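Local coordinates for protein transcriptional regulator, IclR family (Ruegeria sp. TM1040, PDB 3R4K) that probably regulates transcription as an IclR-family DNA-binding protein, with an N-terminal helix-turn-helix domain joined to a C-terminal domain of the GAF type, at residues T97-L102 and T136-A141; G212-A217 and R236-S241; A144-S149 and R208-A213; R88-D93 and P232-A237; P78-S83 and S110-Y115. All blocks are in the same frame, centred on the assembly; numbering follows the deposited sequence.

Contact 1. Residues T97-L102 and T136-A141; sequences TTHLSL and TASGLA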
# COMPACT_ATOMS: atom_id res chain seq x y z
N THR A 97 -29.93 3.63 -3.87
CA THR A 97 -28.93 3.62 -2.81
C THR A 97 -27.74 2.79 -3.25
O THR A 97 -27.92 1.67 -3.73
CB THR A 97 -29.55 3.07 -1.51
OG1 THR A 97 -30.65 3.91 -1.16
CG2 THR A 97 -28.53 2.97 -0.34
N THR A 98 -26.54 3.33 -3.07
CA THR A 98 -25.30 2.63 -3.41
C THR A 98 -24.48 2.42 -2.14
O THR A 98 -24.58 3.23 -1.22
CB THR A 98 -24.53 3.39 -4.49
OG1 THR A 98 -24.26 4.70 -4.02
CG2 THR A 98 -25.29 3.47 -5.81
N HIS A 99 -23.71 1.34 -2.06
CA HIS A 99 -22.89 1.10 -0.89
C HIS A 99 -21.64 0.28 -1.20
O HIS A 99 -21.64 -0.57 -2.09
CB HIS A 99 -23.67 0.47 0.29
CG HIS A 99 -24.29 -0.86 0.02
ND1 HIS A 99 -23.76 -2.02 0.57
CD2 HIS A 99 -25.42 -1.16 -0.65
CE1 HIS A 99 -24.56 -3.00 0.17
NE2 HIS A 99 -25.58 -2.52 -0.57
N LEU A 100 -20.57 0.58 -0.46
CA LEU A 100 -19.30 -0.11 -0.53
C LEU A 100 -19.13 -0.94 0.73
O LEU A 100 -19.26 -0.43 1.84
CB LEU A 100 -18.11 0.87 -0.72
CG LEU A 100 -16.69 0.26 -0.72
CD1 LEU A 100 -16.45 -0.68 -1.93
CD2 LEU A 100 -15.62 1.36 -0.60
N SER A 101 -18.89 -2.23 0.55
CA SER A 101 -18.66 -3.14 1.67
C SER A 101 -17.24 -3.68 1.55
O SER A 101 -16.74 -3.89 0.43
CB SER A 101 -19.71 -4.24 1.73
OG SER A 101 -19.73 -4.99 0.53
N LEU A 102 -16.56 -3.82 2.70
CA LEU A 102 -15.18 -4.28 2.70
C LEU A 102 -14.99 -5.48 3.59
O LEU A 102 -15.65 -5.61 4.62
CB LEU A 102 -14.21 -3.17 3.17
CG LEU A 102 -14.11 -1.92 2.33
CD1 LEU A 102 -13.34 -0.84 3.08
CD2 LEU A 102 -13.47 -2.19 0.98
N THR A 136 -26.51 -11.82 0.21
CA THR A 136 -26.40 -10.49 -0.40
C THR A 136 -25.69 -10.60 -1.75
O THR A 136 -24.88 -11.50 -1.93
CB THR A 136 -25.64 -9.48 0.51
OG1 THR A 136 -24.29 -9.89 0.70
CG2 THR A 136 -26.29 -9.28 1.85
N ALA A 137 -25.97 -9.65 -2.67
CA ALA A 137 -25.28 -9.57 -3.96
C ALA A 137 -23.79 -9.27 -3.70
O ALA A 137 -22.93 -9.87 -4.32
CB ALA A 137 -25.92 -8.50 -4.83
N SER A 138 -23.52 -8.37 -2.71
CA SER A 138 -22.17 -7.98 -2.28
C SER A 138 -21.39 -9.20 -1.80
O SER A 138 -20.25 -9.40 -2.23
CB SER A 138 -22.22 -6.90 -1.20
OG SER A 138 -22.96 -5.78 -1.64
N GLY A 139 -22.03 -10.02 -0.96
CA GLY A 139 -21.45 -11.25 -0.43
C GLY A 139 -21.12 -12.26 -1.51
O GLY A 139 -20.05 -12.87 -1.48
N LEU A 140 -22.04 -12.43 -2.49
CA LEU A 140 -21.85 -13.36 -3.61
C LEU A 140 -20.72 -12.88 -4.53
O LEU A 140 -19.93 -13.70 -4.99
CB LEU A 140 -23.15 -13.58 -4.41
CG LEU A 140 -24.27 -14.31 -3.67
CD1 LEU A 140 -25.62 -14.03 -4.30
CD2 LEU A 140 -24.01 -15.81 -3.57
N ALA A 141 -20.63 -11.55 -4.77
CA ALA A 141 -19.58 -10.93 -5.58
C ALA A 141 -18.19 -11.20 -4.96
O ALA A 141 -17.26 -11.52 -5.69
CB ALA A 141 -19.82 -9.42 -5.71
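S138, one residue into helix 137-143, meets S101 and H99 of strand 97-104 with both atoms of its short side chain. These three buried residues make up the packed part of the contact. S101 OG rests against S138 CB at 3.6 Å, and it also has a weak hydrogen bond with A213 O on the adjoining strand. The two hydroxyls, S101 OG and S138 OG, remain 4.0 Å apart and form no hydrogen bond. On the other side of S138, H99 CE1 stands 3.7 Å from S138 OG, which approaches the imidazole obliquely. With CG set between its backbone N and carbonyl carbon (chi1 61°), the histidine sends its ring along the sheet surface to the helix; ND1 and S110 OG form a weak hydrogen bond. Away from this cluster the ends of the two segments do not meet, and the nearest CA atoms, those of S101 and S138, are 7.2 Å apart. T98 and L100 belong to the other face of the strand, under helix 79-94. T136 is the N-cap residue of the helix: its OG1 takes the capping bond from G139 N at 2.8 Å (N-H...O angle 146°), and G139 brings no CB against that hydroxyl. Beyond the strand, A213 and A215 also touch S138, so this helical turn sits across two neighbouring strands. Two serines, a histidine and the alanines of strand 210-219 thus line a buried helix-on-sheet seam, on the face of an IclR-type, GAF-like antiparallel sheet where relatives probably bind their effectors.

Contact 2. Residues G212-A217 and R236-S241; sequences GALAVA and RAAGLS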
# COMPACT_ATOMS: atom_id res chain seq x y z
N GLY A 212 -13.58 -6.23 -1.42
CA GLY A 212 -14.97 -6.03 -1.08
C GLY A 212 -15.82 -5.92 -2.32
O GLY A 212 -15.50 -6.52 -3.36
N ALA A 213 -16.93 -5.18 -2.21
CA ALA A 213 -17.88 -5.04 -3.30
C ALA A 213 -18.59 -3.71 -3.28
O ALA A 213 -18.86 -3.16 -2.20
CB ALA A 213 -18.92 -6.16 -3.24
N LEU A 214 -18.91 -3.22 -4.49
CA LEU A 214 -19.66 -2.01 -4.75
C LEU A 214 -21.07 -2.43 -5.19
O LEU A 214 -21.19 -3.27 -6.09
CB LEU A 214 -18.95 -1.15 -5.81
CG LEU A 214 -19.64 0.16 -6.16
CD1 LEU A 214 -19.72 1.07 -4.97
CD2 LEU A 214 -18.95 0.84 -7.31
N ALA A 215 -22.11 -1.93 -4.52
CA ALA A 215 -23.47 -2.37 -4.81
C ALA A 215 -24.47 -1.26 -4.99
O ALA A 215 -24.26 -0.14 -4.52
CB ALA A 215 -23.95 -3.29 -3.70
N VAL A 216 -25.60 -1.61 -5.65
CA VAL A 216 -26.78 -0.78 -5.89
C VAL A 216 -27.97 -1.54 -5.29
O VAL A 216 -28.27 -2.63 -5.77
CB VAL A 216 -26.98 -0.45 -7.41
CG1 VAL A 216 -28.32 0.25 -7.67
CG2 VAL A 216 -25.82 0.38 -7.93
N ALA A 217 -28.59 -1.00 -4.22
CA ALA A 217 -29.75 -1.58 -3.53
C ALA A 217 -30.99 -0.82 -3.92
O ALA A 217 -31.06 0.40 -3.75
CB ALA A 217 -29.57 -1.55 -2.03
N ARG A 236 -20.89 -1.48 -13.29
CA ARG A 236 -19.63 -2.04 -13.82
C ARG A 236 -18.59 -0.94 -14.00
O ARG A 236 -17.45 -1.10 -13.55
CB ARG A 236 -19.85 -2.77 -15.15
CG ARG A 236 -20.52 -4.12 -14.99
CD ARG A 236 -20.61 -4.82 -16.34
NE ARG A 236 -21.63 -5.88 -16.39
CZ ARG A 236 -21.41 -7.14 -16.04
NH1 ARG A 236 -20.22 -7.52 -15.58
NH2 ARG A 236 -22.38 -8.04 -16.14
N ALA A 237 -19.00 0.20 -14.59
CA ALA A 237 -18.17 1.38 -14.82
C ALA A 237 -17.69 1.98 -13.50
O ALA A 237 -16.49 2.25 -13.35
CB ALA A 237 -18.94 2.41 -15.64
N ALA A 238 -18.60 2.16 -12.52
CA ALA A 238 -18.29 2.72 -11.21
C ALA A 238 -17.31 1.83 -10.44
O ALA A 238 -16.40 2.34 -9.79
CB ALA A 238 -19.55 2.94 -10.41
N GLY A 239 -17.49 0.51 -10.54
CA GLY A 239 -16.60 -0.48 -9.93
C GLY A 239 -15.17 -0.37 -10.43
O GLY A 239 -14.23 -0.38 -9.63
N LEU A 240 -14.99 -0.24 -11.76
CA LEU A 240 -13.69 -0.10 -12.42
C LEU A 240 -13.05 1.23 -12.05
O LEU A 240 -11.85 1.28 -11.76
CB LEU A 240 -13.80 -0.24 -13.95
CG LEU A 240 -14.21 -1.63 -14.48
CD1 LEU A 240 -14.74 -1.51 -15.89
CD2 LEU A 240 -13.07 -2.66 -14.38
N SER A 241 -13.85 2.31 -12.01
CA SER A 241 -13.43 3.64 -11.60
C SER A 241 -12.89 3.65 -10.14
O SER A 241 -11.87 4.28 -9.88
CB SER A 241 -14.60 4.60 -11.73
OG SER A 241 -14.31 5.87 -11.16
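A single methyl, L214 CD2, carries this contact, pressing from strand 210-219 onto the backbone of helix 225-245 where A238 passes into G239. It lies 3.6 Å from G239 N and 3.7 Å from A238 C, so the leucine meets the peptide link itself as well as the adjoining A238 CB, which is 3.8 Å from CD2. CD2 thus rests on the G239 backbone, and L214 CA and G239 CA are 6.2 Å apart. The leucine is extended, CG anti to the backbone N (chi1 -180°), and this carries its branch straight out of the sheet to the helix. In the next shell, V86 and L87 of helix 79-94 and L235 of the same C-terminal helix crowd round L214, while V86 also reaches A238. The strand that presents L214 is itself fixed on both edges, with L214 paired to V201 and A215 to H99 through backbone hydrogen bonds. On the far face of the sheet, A213 and A215 lie against S138. The helix is held regular by bonds such as S241 N to A237 O at 3.0 Å; R236 turns away from the strand, and its NH1 bonds to T183 O. A small-residue patch on a helix, A238 and G239, seated on a large apolar side chain of a central strand is the kind of close helix-on-sheet packing that builds the alpha+beta core of this GAF-like, profilin-like domain.

Contact 3. Residues A144-S149 and R208-A213; sequences AYSEPS and RAVLGA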
# COMPACT_ATOMS: atom_id res chain seq x y z
N ALA A 144 -17.37 -15.18 -4.93
CA ALA A 144 -17.04 -15.64 -6.27
C ALA A 144 -15.56 -15.42 -6.64
O ALA A 144 -15.04 -16.13 -7.51
CB ALA A 144 -17.93 -14.94 -7.28
N TYR A 145 -14.88 -14.47 -5.98
CA TYR A 145 -13.48 -14.17 -6.27
C TYR A 145 -12.57 -14.39 -5.05
O TYR A 145 -11.43 -13.92 -5.03
CB TYR A 145 -13.36 -12.75 -6.82
CG TYR A 145 -13.98 -12.65 -8.19
CD1 TYR A 145 -13.30 -13.11 -9.31
CD2 TYR A 145 -15.28 -12.19 -8.36
CE1 TYR A 145 -13.87 -13.05 -10.58
CE2 TYR A 145 -15.86 -12.12 -9.63
CZ TYR A 145 -15.15 -12.54 -10.74
OH TYR A 145 -15.68 -12.45 -11.99
N SER A 146 -13.07 -15.19 -4.09
CA SER A 146 -12.35 -15.60 -2.90
C SER A 146 -11.66 -16.96 -3.14
O SER A 146 -11.97 -17.66 -4.12
CB SER A 146 -13.30 -15.66 -1.71
OG SER A 146 -13.49 -14.37 -1.15
N GLU A 147 -10.71 -17.33 -2.26
CA GLU A 147 -9.98 -18.59 -2.34
C GLU A 147 -10.93 -19.78 -2.17
O GLU A 147 -11.83 -19.72 -1.32
CB GLU A 147 -8.86 -18.66 -1.30
CG GLU A 147 -7.55 -18.02 -1.72
CD GLU A 147 -6.96 -18.46 -3.05
OE1 GLU A 147 -6.51 -19.63 -3.16
OE2 GLU A 147 -6.96 -17.63 -3.99
N PRO A 148 -10.75 -20.89 -2.94
CA PRO A 148 -11.65 -22.04 -2.81
C PRO A 148 -11.81 -22.52 -1.37
O PRO A 148 -12.92 -22.89 -0.99
CB PRO A 148 -10.99 -23.10 -3.69
CG PRO A 148 -10.24 -22.33 -4.71
CD PRO A 148 -9.72 -21.12 -3.99
N SER A 149 -10.73 -22.45 -0.55
CA SER A 149 -10.72 -22.83 0.87
C SER A 149 -11.63 -21.90 1.69
O SER A 149 -12.32 -22.38 2.60
CB SER A 149 -9.30 -22.81 1.41
OG SER A 149 -8.67 -21.55 1.24
N ARG A 208 -4.41 -7.77 -6.69
CA ARG A 208 -5.40 -8.53 -7.49
C ARG A 208 -6.36 -9.36 -6.63
O ARG A 208 -7.19 -10.10 -7.19
CB ARG A 208 -4.74 -9.44 -8.54
CG ARG A 208 -4.00 -8.70 -9.62
CD ARG A 208 -4.00 -9.46 -10.92
NE ARG A 208 -3.17 -10.66 -10.86
CZ ARG A 208 -2.86 -11.40 -11.93
NH1 ARG A 208 -3.30 -11.04 -13.13
NH2 ARG A 208 -2.09 -12.47 -11.80
N ALA A 209 -6.28 -9.26 -5.29
CA ALA A 209 -7.20 -9.98 -4.40
C ALA A 209 -8.46 -9.17 -4.21
O ALA A 209 -8.41 -7.93 -4.23
CB ALA A 209 -6.54 -10.26 -3.06
N VAL A 210 -9.60 -9.86 -4.04
CA VAL A 210 -10.89 -9.23 -3.81
C VAL A 210 -10.85 -8.52 -2.42
O VAL A 210 -10.43 -9.15 -1.44
CB VAL A 210 -12.07 -10.25 -3.99
CG1 VAL A 210 -12.08 -11.34 -2.93
CG2 VAL A 210 -13.43 -9.56 -4.08
N LEU A 211 -11.19 -7.20 -2.38
CA LEU A 211 -11.22 -6.35 -1.17
C LEU A 211 -12.60 -6.25 -0.54
O LEU A 211 -12.75 -6.04 0.67
CB LEU A 211 -10.83 -4.88 -1.50
CG LEU A 211 -9.43 -4.50 -1.78
CD1 LEU A 211 -9.32 -3.03 -1.77
CD2 LEU A 211 -8.48 -5.07 -0.73
N GLY A 212 -13.58 -6.23 -1.42
CA GLY A 212 -14.97 -6.03 -1.08
C GLY A 212 -15.82 -5.92 -2.32
O GLY A 212 -15.50 -6.52 -3.36
N ALA A 213 -16.93 -5.18 -2.21
CA ALA A 213 -17.88 -5.04 -3.30
C ALA A 213 -18.59 -3.71 -3.28
O ALA A 213 -18.86 -3.16 -2.20
CB ALA A 213 -18.92 -6.16 -3.24
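The phenol ring of Y145 leads away from V210, so that its CB does the touching, 4.0 Å from V210 CB. CG lies anti to the carbonyl carbon, beside the backbone N (chi1 -69°), and the ring is thereby delivered to F204, with which it forms an edge-to-face pair; P202 and P255 also touch the tyrosine, and its OH has a weak bond to R181 O. The second flat group is the peptide that follows Y145. V210 CG1 stands over one face of its carbonyl, 3.4 Å from Y145 O and 3.7 Å from Y145 C. Beside it, S146 OG approaches the same methyl at 3.8 Å, a van der Waals contact; the hydroxyl itself is hydrogen-bonded to V142 O at the end of the preceding helix. No hydrogen bond crosses the contact. Just past V210, L211 and G212 form a classic beta bulge opposite I203. The Y145-S146 turn thus lies between helices 137-143 and 148-156 and packs on the start of strand 210-219, with strand 196-204 alongside it through P202 and F204, and helix 170-183 backing A144 through V180 and R181.

Contact 4. Residues R88-D93 and P232-A237; sequences RELSED and PPALRA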
# COMPACT_ATOMS: atom_id res chain seq x y z
N ARG A 88 -21.75 8.69 -4.78
CA ARG A 88 -22.56 9.88 -5.10
C ARG A 88 -23.03 9.85 -6.55
O ARG A 88 -24.23 10.00 -6.81
CB ARG A 88 -21.70 11.14 -4.88
CG ARG A 88 -22.42 12.38 -4.36
CD ARG A 88 -21.54 13.62 -4.47
NE ARG A 88 -20.30 13.54 -3.68
CZ ARG A 88 -19.08 13.69 -4.17
NH1 ARG A 88 -18.90 13.91 -5.47
NH2 ARG A 88 -18.02 13.62 -3.38
N GLU A 89 -22.08 9.64 -7.49
CA GLU A 89 -22.34 9.61 -8.93
C GLU A 89 -23.20 8.43 -9.33
O GLU A 89 -24.15 8.62 -10.08
CB GLU A 89 -21.03 9.63 -9.73
CG GLU A 89 -20.38 11.01 -9.75
CD GLU A 89 -19.04 11.12 -10.43
OE1 GLU A 89 -18.42 10.08 -10.76
OE2 GLU A 89 -18.60 12.28 -10.62
N LEU A 90 -22.91 7.22 -8.80
CA LEU A 90 -23.70 6.02 -9.10
C LEU A 90 -25.14 6.15 -8.58
O LEU A 90 -26.08 5.74 -9.28
CB LEU A 90 -23.02 4.76 -8.53
CG LEU A 90 -23.57 3.41 -9.00
CD1 LEU A 90 -23.63 3.31 -10.52
CD2 LEU A 90 -22.78 2.28 -8.41
N SER A 91 -25.32 6.75 -7.38
CA SER A 91 -26.66 6.96 -6.81
C SER A 91 -27.45 7.93 -7.66
O SER A 91 -28.65 7.75 -7.79
CB SER A 91 -26.57 7.49 -5.38
OG SER A 91 -26.35 6.42 -4.48
N GLU A 92 -26.79 8.91 -8.27
CA GLU A 92 -27.45 9.87 -9.13
C GLU A 92 -27.82 9.27 -10.47
O GLU A 92 -28.91 9.55 -10.98
CB GLU A 92 -26.60 11.14 -9.30
CG GLU A 92 -26.72 12.08 -8.09
CD GLU A 92 -28.11 12.33 -7.53
OE1 GLU A 92 -28.46 11.69 -6.51
OE2 GLU A 92 -28.86 13.17 -8.10
N ASP A 93 -26.96 8.41 -11.02
CA ASP A 93 -27.18 7.76 -12.30
C ASP A 93 -28.28 6.69 -12.25
O ASP A 93 -29.06 6.55 -13.20
CB ASP A 93 -25.88 7.15 -12.81
CG ASP A 93 -24.82 8.16 -13.24
OD1 ASP A 93 -25.19 9.31 -13.57
OD2 ASP A 93 -23.62 7.79 -13.27
N PRO A 232 -26.73 -2.42 -14.43
CA PRO A 232 -25.47 -3.15 -14.68
C PRO A 232 -24.36 -2.35 -15.42
O PRO A 232 -23.26 -2.34 -14.87
CB PRO A 232 -25.94 -4.37 -15.47
CG PRO A 232 -27.33 -4.61 -14.97
CD PRO A 232 -27.89 -3.23 -14.85
N PRO A 233 -24.56 -1.65 -16.58
CA PRO A 233 -23.44 -0.88 -17.17
C PRO A 233 -22.90 0.23 -16.26
O PRO A 233 -21.69 0.44 -16.22
CB PRO A 233 -24.05 -0.25 -18.43
CG PRO A 233 -25.29 -0.98 -18.69
CD PRO A 233 -25.79 -1.50 -17.39
N ALA A 234 -23.80 0.94 -15.54
CA ALA A 234 -23.45 2.03 -14.64
C ALA A 234 -22.63 1.51 -13.45
O ALA A 234 -21.61 2.13 -13.12
CB ALA A 234 -24.70 2.74 -14.16
N LEU A 235 -23.05 0.37 -12.86
CA LEU A 235 -22.36 -0.24 -11.72
C LEU A 235 -20.98 -0.79 -12.13
O LEU A 235 -20.01 -0.54 -11.42
CB LEU A 235 -23.22 -1.34 -11.06
CG LEU A 235 -22.58 -2.20 -9.97
CD1 LEU A 235 -22.19 -1.40 -8.73
CD2 LEU A 235 -23.48 -3.31 -9.59
N ARG A 236 -20.89 -1.48 -13.29
CA ARG A 236 -19.63 -2.04 -13.82
C ARG A 236 -18.59 -0.94 -14.00
O ARG A 236 -17.45 -1.10 -13.55
CB ARG A 236 -19.85 -2.77 -15.15
CG ARG A 236 -20.52 -4.12 -14.99
CD ARG A 236 -20.61 -4.82 -16.34
NE ARG A 236 -21.63 -5.88 -16.39
CZ ARG A 236 -21.41 -7.14 -16.04
NH1 ARG A 236 -20.22 -7.52 -15.58
NH2 ARG A 236 -22.38 -8.04 -16.14
N ALA A 237 -19.00 0.20 -14.59
CA ALA A 237 -18.17 1.38 -14.82
C ALA A 237 -17.69 1.98 -13.50
O ALA A 237 -16.49 2.25 -13.35
CB ALA A 237 -18.94 2.41 -15.64
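Helix 79-94 and helix 225-245 draw together at L90 and A234, whose CA atoms are 6.8 Å apart. Both segments are helical throughout, although the second follows a kink: neither P232 nor P233 can offer an N-H to the turn before. Beyond them the regular pattern holds, with R236 N bonded to P232 O at 3.0 Å; in the first helix D93 N bonds to E89 O. L90 is the side chain that crosses the gap, and its two methyls divide the work. CD1 settles on the A234 turn, 3.5 Å from A234 O and 3.8 Å from A234 CB, so it touches backbone and side chain together. CD2 meets L235 CD1 at 3.7 Å. Both leucines have CG anti to the backbone N (chi1 -168° for L90 and 172° for L235), and their extended side chains cross obliquely. Neither makes a polar bond here; the contact is apolar apart from the carbonyl oxygen under CD1. Toward solvent, D93 points at the partner helix without reaching it. On the inner side the leucines rest on the sheet: V216 lies beneath both, and L235 also touches L214, V201 and H199. S91 OG, one residue on, is hydrogen-bonded with T98 OG1 of strand 97-104 and with E96 O in the loop before it. Two helices from distant parts of the sequence, packed side by side over one face of an antiparallel sheet through L90 resting on A234 and L235, form the helical layer of the profilin-like C-terminal domain.

Contact 5. Residues P78-S83 and S110-Y115; sequences PILSAS and SLSHAY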
# COMPACT_ATOMS: atom_id res chain seq x y z
N PRO A 78 -7.64 7.37 1.55
CA PRO A 78 -8.08 6.01 1.96
C PRO A 78 -9.24 5.51 1.04
O PRO A 78 -9.88 6.36 0.42
CB PRO A 78 -8.52 6.22 3.42
CG PRO A 78 -8.04 7.61 3.81
CD PRO A 78 -8.06 8.38 2.55
N ILE A 79 -9.49 4.17 0.88
CA ILE A 79 -10.55 3.58 -0.00
C ILE A 79 -11.95 4.24 0.24
O ILE A 79 -12.68 4.50 -0.72
CB ILE A 79 -10.63 2.01 0.11
CG1 ILE A 79 -11.78 1.41 -0.74
CG2 ILE A 79 -10.75 1.55 1.57
CD1 ILE A 79 -11.44 0.18 -1.50
N LEU A 80 -12.29 4.53 1.51
CA LEU A 80 -13.60 5.12 1.82
C LEU A 80 -13.69 6.59 1.36
O LEU A 80 -14.77 7.05 1.00
CB LEU A 80 -13.97 4.96 3.30
CG LEU A 80 -14.08 3.47 3.80
CD1 LEU A 80 -14.33 3.40 5.28
CD2 LEU A 80 -15.16 2.66 3.06
N SER A 81 -12.56 7.29 1.32
CA SER A 81 -12.50 8.67 0.83
C SER A 81 -12.66 8.69 -0.69
O SER A 81 -13.38 9.54 -1.22
CB SER A 81 -11.19 9.32 1.26
OG SER A 81 -11.06 10.63 0.75
N ALA A 82 -12.04 7.70 -1.39
CA ALA A 82 -12.15 7.53 -2.84
C ALA A 82 -13.58 7.11 -3.26
O ALA A 82 -14.02 7.44 -4.37
CB ALA A 82 -11.15 6.47 -3.31
N SER A 83 -14.28 6.39 -2.38
CA SER A 83 -15.63 5.90 -2.64
C SER A 83 -16.68 7.02 -2.66
O SER A 83 -17.67 6.89 -3.38
CB SER A 83 -16.02 4.85 -1.60
OG SER A 83 -16.43 5.44 -0.38
N SER A 110 -20.58 -3.25 5.43
CA SER A 110 -20.92 -2.07 4.62
C SER A 110 -20.36 -0.87 5.36
O SER A 110 -20.74 -0.64 6.51
CB SER A 110 -22.42 -1.95 4.39
OG SER A 110 -22.69 -1.03 3.34
N LEU A 111 -19.39 -0.17 4.76
CA LEU A 111 -18.70 0.90 5.46
C LEU A 111 -18.91 2.33 4.92
O LEU A 111 -18.61 3.29 5.62
CB LEU A 111 -17.21 0.55 5.53
CG LEU A 111 -16.93 -0.68 6.45
CD1 LEU A 111 -15.53 -1.23 6.24
CD2 LEU A 111 -17.26 -0.38 7.95
N SER A 112 -19.48 2.46 3.72
CA SER A 112 -19.81 3.77 3.13
C SER A 112 -20.99 3.58 2.20
O SER A 112 -21.11 2.52 1.58
CB SER A 112 -18.62 4.42 2.43
OG SER A 112 -18.19 3.75 1.27
N HIS A 113 -21.90 4.56 2.18
CA HIS A 113 -23.08 4.52 1.33
C HIS A 113 -23.45 5.91 0.87
O HIS A 113 -23.00 6.91 1.45
CB HIS A 113 -24.27 3.84 2.04
CG HIS A 113 -24.80 4.62 3.21
ND1 HIS A 113 -24.33 4.38 4.50
CD2 HIS A 113 -25.72 5.62 3.26
CE1 HIS A 113 -24.99 5.23 5.28
NE2 HIS A 113 -25.83 6.01 4.58
N ALA A 114 -24.31 5.99 -0.13
CA ALA A 114 -24.88 7.23 -0.64
C ALA A 114 -26.35 7.01 -1.00
O ALA A 114 -26.73 5.91 -1.42
CB ALA A 114 -24.10 7.73 -1.85
N TYR A 115 -27.16 8.06 -0.79
CA TYR A 115 -28.58 8.08 -1.15
C TYR A 115 -28.76 8.96 -2.38
O TYR A 115 -28.05 9.95 -2.55
CB TYR A 115 -29.45 8.58 0.02
CG TYR A 115 -29.42 7.68 1.24
CD1 TYR A 115 -29.80 6.34 1.15
CD2 TYR A 115 -29.04 8.16 2.48
CE1 TYR A 115 -29.77 5.51 2.27
CE2 TYR A 115 -29.01 7.34 3.60
CZ TYR A 115 -29.38 6.01 3.49
OH TYR A 115 -29.36 5.20 4.60
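This is a helix-on-strand contact with an apolar half and a hydroxyl half, where L80 and S83 near the start of helix 79-94 meet L111 and S112 of strand 107-114. The two short segments run nearly parallel, their axes 15° apart and 8.9 Å at closest approach. In the apolar half, L80 CD2 lies 3.8 Å from L111 CB and 3.7 Å from S112 OG. The L80 side chain slants past L111, touching its CB rather than its branch. The polar half is a short relay: S112 OG donates to S83 OG at 2.9 Å, and S83 OG donates in turn to L80 O at 2.7 Å. With chi1 at 80°, the S83 hydroxyl can bend back to its own helix while still receiving the strand serine; it approaches the L80 carbonyl tilted 32° from the carbonyl plane. These bonds leave S83 OG gripped from both sides of the seam. L100 of the neighbouring strand touches both serines, and R84 and L87 of the helix add further contacts to S112. That two successive residues, L111 and S112, both turn toward the helix follows from the backbone: they face L100 together in a classic beta bulge. A bulged strand under the opening turns is thus how this GAF-like domain seats helix 79-94 on the antiparallel sheet.

From the N terminus, contact 5 opens first, at 78-83, and closes at 110-115, holding helix 79-94 on strand 107-114. Before it closes, contact 4 opens at 88-93 and contact 1 at 97-102, so contact 5 crosses both. Contact 1 closes at 136-141, placing helix 137-143 on the opposite face of the sheet. Contact 3 then spans 144-149 to 208-213, and both contacts 1 and 3 nest within the long loop of contact 4. Contact 2 opens where contact 3 ends and finishes on the helix that also closes contact 4. Strand 210-219, the neighbour of 97-104, thereby joins the two helical layers through the central sheet.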